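Local coordinates for L protein (CAS virus, PDB 5MV0) that probably serves as the cap-snatching endonuclease domain at the N-terminus of the viral polymerase, cutting capped leaders from host mRNA to prime viral transcription, at residues Arg45-Ile59 with Met97-Met109. Numbering follows the deposited sequence.
Sequences RATIHELNCCRDLGI and MTIIVLEASTRSM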
ATOM      1  N   ARG B  45       5.597  13.184   1.154  1.00 11.73           N
ATOM      2  CA  ARG B  45       6.688  13.325   2.114  1.00 16.42           C
ATOM      3  C   ARG B  45       6.207  13.986   3.407  1.00 14.88           C
ATOM      4  O   ARG B  45       6.487  13.502   4.517  1.00 17.55           O
ATOM      5  CB  ARG B  45       7.811  14.118   1.455  1.00 14.33           C
ATOM      6  CG  ARG B  45       8.949  14.536   2.335  1.00 16.22           C
ATOM      7  CD  ARG B  45      10.039  15.145   1.446  1.00 19.02           C
ATOM      8  NE  ARG B  45      11.168  15.615   2.231  1.00 21.81           N
ATOM      9  CZ  ARG B  45      11.253  16.834   2.752  1.00 24.24           C
ATOM     10  NH1 ARG B  45      10.273  17.714   2.567  1.00 22.63           N
ATOM     11  NH2 ARG B  45      12.315  17.170   3.465  1.00 22.86           N
ATOM     12  N   ALA B  46       5.457  15.087   3.276  1.00 14.71           N
ATOM     13  CA  ALA B  46       4.927  15.779   4.448  1.00 13.12           C
ATOM     14  C   ALA B  46       3.894  14.931   5.178  1.00 15.29           C
ATOM     15  O   ALA B  46       3.839  14.947   6.414  1.00 13.70           O
ATOM     16  CB  ALA B  46       4.318  17.124   4.033  1.00 14.04           C
ATOM     17  N   THR B  47       3.059  14.194   4.434  1.00 12.35           N
ATOM     18  CA  THR B  47       2.014  13.379   5.063  1.00 12.67           C
ATOM     19  C   THR B  47       2.607  12.204   5.839  1.00 15.92           C
ATOM     20  O   THR B  47       2.076  11.816   6.888  1.00 15.82           O
ATOM     21  CB  THR B  47       1.027  12.868   4.005  1.00 20.66           C
ATOM     22  OG1 THR B  47       0.407  13.977   3.349  1.00 17.68           O
ATOM     23  CG2 THR B  47      -0.052  12.051   4.643  1.00 27.49           C
ATOM     24  N   ILE B  48       3.682  11.602   5.319  1.00 15.04           N
ATOM     25  CA  ILE B  48       4.379  10.541   6.051  1.00 17.41           C
ATOM     26  C   ILE B  48       4.890  11.066   7.397  1.00 20.15           C
ATOM     27  O   ILE B  48       4.730  10.426   8.450  1.00 15.89           O
ATOM     28  CB  ILE B  48       5.520   9.968   5.185  1.00 17.62           C
ATOM     29  CG1 ILE B  48       4.936   9.271   3.937  1.00 14.59           C
ATOM     30  CG2 ILE B  48       6.399   9.015   5.992  1.00 15.72           C
ATOM     31  CD1 ILE B  48       5.985   8.885   2.883  1.00 17.15           C
ATOM     32  N   HIS B  49       5.516  12.241   7.378  1.00 13.32           N
ATOM     33  CA  HIS B  49       5.958  12.877   8.617  1.00 17.99           C
ATOM     34  C   HIS B  49       4.803  13.056   9.601  1.00 21.37           C
ATOM     35  O   HIS B  49       4.925  12.703  10.783  1.00 18.31           O
ATOM     36  CB  HIS B  49       6.599  14.223   8.290  1.00 22.49           C
ATOM     37  CG  HIS B  49       7.133  14.951   9.478  1.00 19.63           C
ATOM     38  ND1 HIS B  49       8.104  14.422  10.303  1.00 17.93           N
ATOM     39  CD2 HIS B  49       6.858  16.188   9.961  1.00 20.67           C
ATOM     40  CE1 HIS B  49       8.400  15.300  11.247  1.00 22.04           C
ATOM     41  NE2 HIS B  49       7.661  16.382  11.058  1.00 20.06           N
ATOM     42  N   GLU B  50       3.678  13.629   9.136  1.00 15.76           N
ATOM     43  CA  GLU B  50       2.509  13.811  10.000  1.00 18.58           C
ATOM     44  C   GLU B  50       2.038  12.490  10.572  1.00 19.57           C
ATOM     45  O   GLU B  50       1.729  12.390  11.762  1.00 17.69           O
ATOM     46  CB  GLU B  50       1.338  14.435   9.234  1.00 15.89           C
ATOM     47  CG  GLU B  50       1.499  15.844   8.741  1.00 19.84           C
ATOM     48  CD  GLU B  50       0.397  16.191   7.723  1.00 21.69           C
ATOM     49  OE1 GLU B  50      -0.550  15.379   7.547  1.00 24.67           O
ATOM     50  OE2 GLU B  50       0.488  17.260   7.090  1.00 27.49           O
ATOM     51  N   LEU B  51       1.920  11.474   9.716  1.00 14.66           N
ATOM     52  CA  LEU B  51       1.450  10.164  10.162  1.00 19.18           C
ATOM     53  C   LEU B  51       2.323   9.609  11.281  1.00 17.42           C
ATOM     54  O   LEU B  51       1.820   9.138  12.307  1.00 18.49           O
ATOM     55  CB  LEU B  51       1.431   9.184   8.986  1.00 16.17           C
ATOM     56  CG  LEU B  51       0.993   7.762   9.352  1.00 20.12           C
ATOM     57  CD1 LEU B  51      -0.351   7.818  10.087  1.00 26.93           C
ATOM     58  CD2 LEU B  51       0.897   6.891   8.110  1.00 24.61           C
ATOM     59  N   ASN B  52       3.637   9.631  11.089  1.00 17.34           N
ATOM     60  CA  ASN B  52       4.500   9.003  12.075  1.00 19.45           C
ATOM     61  C   ASN B  52       4.602   9.823  13.356  1.00 25.54           C
ATOM     62  O   ASN B  52       4.751   9.248  14.441  1.00 22.39           O
ATOM     63  CB  ASN B  52       5.851   8.733  11.437  1.00 16.25           C
ATOM     64  CG  ASN B  52       5.763   7.603  10.416  1.00 20.42           C
ATOM     65  OD1 ASN B  52       5.086   6.604  10.660  1.00 22.16           O
ATOM     66  ND2 ASN B  52       6.408   7.768   9.270  1.00 14.40           N
ATOM     67  N   CYS B  53       4.499  11.151  13.266  1.00 17.26           N
ATOM     68  CA  CYS B  53       4.385  11.946  14.489  1.00 20.29           C
ATOM     69  C   CYS B  53       3.126  11.569  15.257  1.00 23.93           C
ATOM     70  O   CYS B  53       3.162  11.414  16.486  1.00 24.01           O
ATOM     71  CB  CYS B  53       4.398  13.446  14.168  1.00 19.13           C
ATOM     72  SG  CYS B  53       5.991  14.086  13.614  1.00 20.66           S
ATOM     73  N   CYS B  54       2.008  11.376  14.546  1.00 18.50           N
ATOM     74  CA  CYS B  54       0.770  10.962  15.200  1.00 20.79           C
ATOM     75  C   CYS B  54       0.926   9.607  15.864  1.00 28.64           C
ATOM     76  O   CYS B  54       0.510   9.415  17.010  1.00 24.11           O
ATOM     77  CB  CYS B  54      -0.378  10.920  14.198  1.00 23.74           C
ATOM     78  SG  CYS B  54      -0.930  12.536  13.659  1.00 21.92           S
ATOM     79  N   ARG B  55       1.506   8.643  15.141  1.00 22.83           N
ATOM     80  CA  ARG B  55       1.742   7.328  15.723  1.00 24.85           C
ATOM     81  C   ARG B  55       2.618   7.415  16.965  1.00 22.11           C
ATOM     82  O   ARG B  55       2.336   6.757  17.972  1.00 25.05           O
ATOM     83  CB  ARG B  55       2.386   6.406  14.693  1.00 27.60           C
ATOM     84  CG  ARG B  55       1.536   6.179  13.466  1.00 30.26           C
ATOM     85  CD  ARG B  55       1.387   4.709  13.215  1.00 32.02           C
ATOM     86  NE  ARG B  55       0.522   4.416  12.081  1.00 33.21           N
ATOM     87  CZ  ARG B  55       0.951   3.811  10.983  1.00 31.04           C
ATOM     88  NH1 ARG B  55       2.226   3.466  10.896  1.00 32.13           N
ATOM     89  NH2 ARG B  55       0.115   3.548   9.982  1.00 30.94           N
ATOM     90  N   ASP B  56       3.702   8.196  16.902  1.00 24.02           N
ATOM     91  CA  ASP B  56       4.617   8.307  18.038  1.00 28.06           C
ATOM     92  C   ASP B  56       3.940   8.942  19.247  1.00 29.44           C
ATOM     93  O   ASP B  56       4.328   8.668  20.388  1.00 28.89           O
ATOM     94  CB  ASP B  56       5.851   9.126  17.657  1.00 24.81           C
ATOM     95  CG  ASP B  56       6.736   8.428  16.641  1.00 29.88           C
ATOM     96  OD1 ASP B  56       6.607   7.199  16.488  1.00 37.07           O
ATOM     97  OD2 ASP B  56       7.562   9.113  15.997  1.00 30.96           O
ATOM     98  N   LEU B  57       2.948   9.800  19.017  1.00 23.66           N
ATOM     99  CA  LEU B  57       2.199  10.453  20.078  1.00 28.02           C
ATOM    100  C   LEU B  57       0.922   9.713  20.458  1.00 30.72           C
ATOM    101  O   LEU B  57       0.261  10.109  21.423  1.00 28.18           O
ATOM    102  CB  LEU B  57       1.852  11.886  19.664  1.00 26.18           C
ATOM    103  CG  LEU B  57       3.004  12.872  19.492  1.00 29.29           C
ATOM    104  CD1 LEU B  57       2.537  14.102  18.704  1.00 27.55           C
ATOM    105  CD2 LEU B  57       3.567  13.289  20.849  1.00 28.63           C
ATOM    106  N   GLY B  58       0.557   8.664  19.725  1.00 24.98           N
ATOM    107  CA  GLY B  58      -0.663   7.935  20.013  1.00 22.08           C
ATOM    108  C   GLY B  58      -1.951   8.685  19.743  1.00 28.04           C
ATOM    109  O   GLY B  58      -2.957   8.429  20.414  1.00 30.35           O
ATOM    110  N   ILE B  59      -1.965   9.589  18.763  1.00 24.52           N
ATOM    111  CA  ILE B  59      -3.147  10.388  18.462  1.00 19.80           C
ATOM    112  C   ILE B  59      -3.627  10.082  17.042  1.00 23.07           C
ATOM    113  O   ILE B  59      -2.974   9.375  16.279  1.00 22.90           O
ATOM    114  CB  ILE B  59      -2.880  11.894  18.633  1.00 23.99           C
ATOM    115  CG1 ILE B  59      -1.902  12.377  17.571  1.00 20.33           C
ATOM    116  CG2 ILE B  59      -2.307  12.190  20.023  1.00 22.92           C
ATOM    117  CD1 ILE B  59      -1.658  13.866  17.635  1.00 21.45           C
ATOM    118  N   MET B  97     -10.132  14.419  30.581  1.00 35.59           N
ATOM    119  CA  MET B  97     -10.582  15.745  30.160  1.00 33.38           C
ATOM    120  C   MET B  97      -9.449  16.513  29.483  1.00 33.48           C
ATOM    121  O   MET B  97      -9.089  17.626  29.879  1.00 24.66           O
ATOM    122  CB  MET B  97     -11.130  16.527  31.348  1.00 35.71           C
ATOM    123  CG  MET B  97     -12.006  15.698  32.255  1.00 50.14           C
ATOM    124  SD  MET B  97     -13.731  16.006  31.918  1.00 67.43           S
ATOM    125  CE  MET B  97     -13.824  17.717  32.408  1.00 39.00           C
ATOM    126  N   THR B  98      -8.857  15.887  28.469  1.00 30.85           N
ATOM    127  CA  THR B  98      -7.691  16.440  27.794  1.00 27.96           C
ATOM    128  C   THR B  98      -7.882  16.349  26.286  1.00 30.95           C
ATOM    129  O   THR B  98      -8.341  15.319  25.775  1.00 27.57           O
ATOM    130  CB  THR B  98      -6.410  15.706  28.207  1.00 32.93           C
ATOM    131  OG1 THR B  98      -6.232  15.808  29.626  1.00 33.93           O
ATOM    132  CG2 THR B  98      -5.198  16.318  27.513  1.00 35.90           C
ATOM    133  N   ILE B  99      -7.561  17.435  25.591  1.00 25.67           N
ATOM    134  CA  ILE B  99      -7.485  17.469  24.135  1.00 25.54           C
ATOM    135  C   ILE B  99      -6.031  17.705  23.757  1.00 25.49           C
ATOM    136  O   ILE B  99      -5.370  18.569  24.342  1.00 25.20           O
ATOM    137  CB  ILE B  99      -8.384  18.568  23.545  1.00 25.13           C
ATOM    138  CG1 ILE B  99      -9.858  18.245  23.816  1.00 25.09           C
ATOM    139  CG2 ILE B  99      -8.108  18.741  22.045  1.00 20.69           C
ATOM    140  CD1 ILE B  99     -10.789  19.439  23.641  1.00 22.94           C
ATOM    141  N   ILE B 100      -5.529  16.927  22.799  1.00 20.59           N
ATOM    142  CA  ILE B 100      -4.203  17.137  22.232  1.00 22.82           C
ATOM    143  C   ILE B 100      -4.369  17.512  20.762  1.00 26.28           C
ATOM    144  O   ILE B 100      -5.226  16.953  20.068  1.00 22.14           O
ATOM    145  CB  ILE B 100      -3.325  15.881  22.396  1.00 30.02           C
ATOM    146  CG1 ILE B 100      -3.194  15.511  23.883  1.00 35.63           C
ATOM    147  CG2 ILE B 100      -1.961  16.097  21.783  1.00 26.74           C
ATOM    148  CD1 ILE B 100      -2.592  14.143  24.125  1.00 39.31           C
ATOM    149  N   VAL B 101      -3.583  18.481  20.298  1.00 22.74           N
ATOM    150  CA  VAL B 101      -3.498  18.793  18.874  1.00 20.43           C
ATOM    151  C   VAL B 101      -2.033  18.828  18.467  1.00 26.42           C
ATOM    152  O   VAL B 101      -1.158  19.241  19.235  1.00 24.73           O
ATOM    153  CB  VAL B 101      -4.192  20.120  18.496  1.00 21.56           C
ATOM    154  CG1 VAL B 101      -5.705  20.018  18.649  1.00 24.35           C
ATOM    155  CG2 VAL B 101      -3.614  21.284  19.308  1.00 23.24           C
ATOM    156  N   LEU B 102      -1.770  18.389  17.239  1.00 24.05           N
ATOM    157  CA  LEU B 102      -0.424  18.286  16.706  1.00 20.41           C
ATOM    158  C   LEU B 102      -0.299  19.145  15.457  1.00 21.31           C
ATOM    159  O   LEU B 102      -1.183  19.125  14.590  1.00 21.37           O
ATOM    160  CB  LEU B 102      -0.078  16.825  16.371  1.00 17.54           C
ATOM    161  CG  LEU B 102       1.131  16.655  15.445  1.00 20.09           C
ATOM    162  CD1 LEU B 102       2.418  16.970  16.191  1.00 19.32           C
ATOM    163  CD2 LEU B 102       1.154  15.253  14.847  1.00 20.33           C
ATOM    164  N   GLU B 103       0.796  19.896  15.372  1.00 18.99           N
ATOM    165  CA  GLU B 103       1.229  20.562  14.145  1.00 17.29           C
ATOM    166  C   GLU B 103       2.621  20.037  13.826  1.00 22.95           C
ATOM    167  O   GLU B 103       3.567  20.267  14.589  1.00 22.02           O
ATOM    168  CB  GLU B 103       1.240  22.083  14.298  1.00 17.39           C
ATOM    169  CG  GLU B 103      -0.134  22.712  14.562  1.00 18.84           C
ATOM    170  CD  GLU B 103      -1.045  22.673  13.342  1.00 25.03           C
ATOM    171  OE1 GLU B 103      -0.558  22.332  12.238  1.00 27.98           O
ATOM    172  OE2 GLU B 103      -2.246  22.981  13.489  1.00 20.16           O
ATOM    173  N   ALA B 104       2.752  19.329  12.707  1.00 21.50           N
ATOM    174  CA  ALA B 104       4.013  18.693  12.339  1.00 18.30           C
ATOM    175  C   ALA B 104       4.508  19.239  11.010  1.00 19.20           C
ATOM    176  O   ALA B 104       3.720  19.465  10.085  1.00 19.23           O
ATOM    177  CB  ALA B 104       3.858  17.167  12.243  1.00 20.72           C
ATOM    178  N   SER B 105       5.817  19.434  10.908  1.00 15.97           N
ATOM    179  CA  SER B 105       6.395  19.933   9.670  1.00 19.58           C
ATOM    180  C   SER B 105       7.851  19.515   9.615  1.00 18.07           C
ATOM    181  O   SER B 105       8.447  19.118  10.624  1.00 22.10           O
ATOM    182  CB  SER B 105       6.279  21.455   9.586  1.00 22.95           C
ATOM    183  OG  SER B 105       7.094  22.031  10.599  1.00 22.74           O
ATOM    184  N   THR B 106       8.426  19.627   8.424  1.00 18.45           N
ATOM    185  CA  THR B 106       9.861  19.502   8.242  1.00 17.99           C
ATOM    186  C   THR B 106      10.404  20.815   7.713  1.00 19.58           C
ATOM    187  O   THR B 106       9.775  21.464   6.871  1.00 21.53           O
ATOM    188  CB  THR B 106      10.239  18.347   7.278  1.00 20.02           C
ATOM    189  OG1 THR B 106       9.722  18.621   5.964  1.00 22.28           O
ATOM    190  CG2 THR B 106       9.679  17.024   7.784  1.00 19.99           C
ATOM    191  N   ARG B 107      11.564  21.206   8.237  1.00 19.24           N
ATOM    192  CA  ARG B 107      12.307  22.375   7.783  1.00 19.40           C
ATOM    193  C   ARG B 107      13.767  22.036   8.008  1.00 19.60           C
ATOM    194  O   ARG B 107      14.122  21.588   9.102  1.00 22.73           O
ATOM    195  CB  ARG B 107      11.936  23.659   8.547  1.00 20.73           C
ATOM    196  CG  ARG B 107      10.515  24.219   8.326  1.00 18.87           C
ATOM    197  CD  ARG B 107      10.324  24.669   6.878  1.00 23.90           C
ATOM    198  NE  ARG B 107       9.072  25.406   6.689  1.00 28.26           N
ATOM    199  CZ  ARG B 107       7.881  24.827   6.544  1.00 26.27           C
ATOM    200  NH1 ARG B 107       7.780  23.503   6.584  1.00 21.42           N
ATOM    201  NH2 ARG B 107       6.795  25.571   6.363  1.00 24.70           N
ATOM    202  N   SER B 108      14.600  22.233   6.987  1.00 17.39           N
ATOM    203  CA  SER B 108      15.961  21.704   7.066  1.00 28.90           C
ATOM    204  C   SER B 108      16.818  22.498   8.048  1.00 31.58           C
ATOM    205  O   SER B 108      17.662  21.922   8.746  1.00 30.72           O
ATOM    206  CB  SER B 108      16.618  21.687   5.681  1.00 25.74           C
ATOM    207  OG  SER B 108      16.629  22.984   5.104  1.00 32.96           O
ATOM    208  N   MET B 109      16.609  23.809   8.127  1.00 23.48           N
ATOM    209  CA  MET B 109      17.442  24.706   8.930  1.00 28.15           C
ATOM    210  C   MET B 109      16.782  25.011  10.265  1.00 30.12           C
ATOM    211  O   MET B 109      15.586  25.345  10.297  1.00 27.42           O
ATOM    212  CB  MET B 109      17.697  26.014   8.181  1.00 29.83           C
ATOM    213  CG  MET B 109      18.512  25.899   6.890  1.00 41.36           C
ATOM    214  SD  MET B 109      20.235  25.372   7.113  1.00 57.55           S
ATOM    215  CE  MET B 109      20.134  23.582   7.112  1.00 44.96           C
TER
HETATM  216  O   HOH W   1      11.018  20.390   4.002  1.00 31.40           O
HETATM  217  O   HOH W   2       4.624  17.455   7.530  1.00 19.64           O
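The imidazole of His49 lies between Thr106 of the strand and Cys53 of its own helix: CG2 of Thr106 sits over the centre of one face, in a CH-pi contact 3.7 Å from the ring centroid, and the SG of Cys53, one helical turn on, covers the opposite face toward its rim. Ser105 N and a water that bridges Ala46 O to Ala104 O, weakly at the latter, lie in plane at the ring's edge. With CG anti to the backbone N (chi1 -178°), the ring reaches down to the strand, where NE2 donates a weak, strongly bent bond to Ser105 O (2.9 Å, 117° at the hydrogen); its ND1 is engaged more firmly, with Arg149. A second flat group, the guanidinium of Arg45, meets Thr106 through water: at the end of the extended side chain, a water lies in the guanidinium plane at its edge and accepts from Arg45 NH1 at 3.1 Å, and the same water is hydrogen-bonded to Thr106 OG1.

Further along, the contact turns apolar. Ala104 lets the helix come close, its CB resting 4.0 Å from Cys53 SG. Leu102 spans the wider separation beyond it: CD2 meets Cys54 SG at 3.6 Å, CD1 meets Leu57 CD1, and the side chain of Ile59 crosses that of Leu102 at about a right angle, its CD1 touching Leu102 CB. A Schellman turn at Gly58 precedes Ile59.

The whole exemplifies a helix packed on one face of a sheet, consistent with a PDDEXK-type nuclease core. Residues 45-57 of helix 34-57 run across strand 98-106 at 136° between their N-to-C directions, strands 89-93 and 137-145 flank that strand, and helix 110-122 packs against Glu103 and Ser105, whose CB atoms point away from helix 34-57.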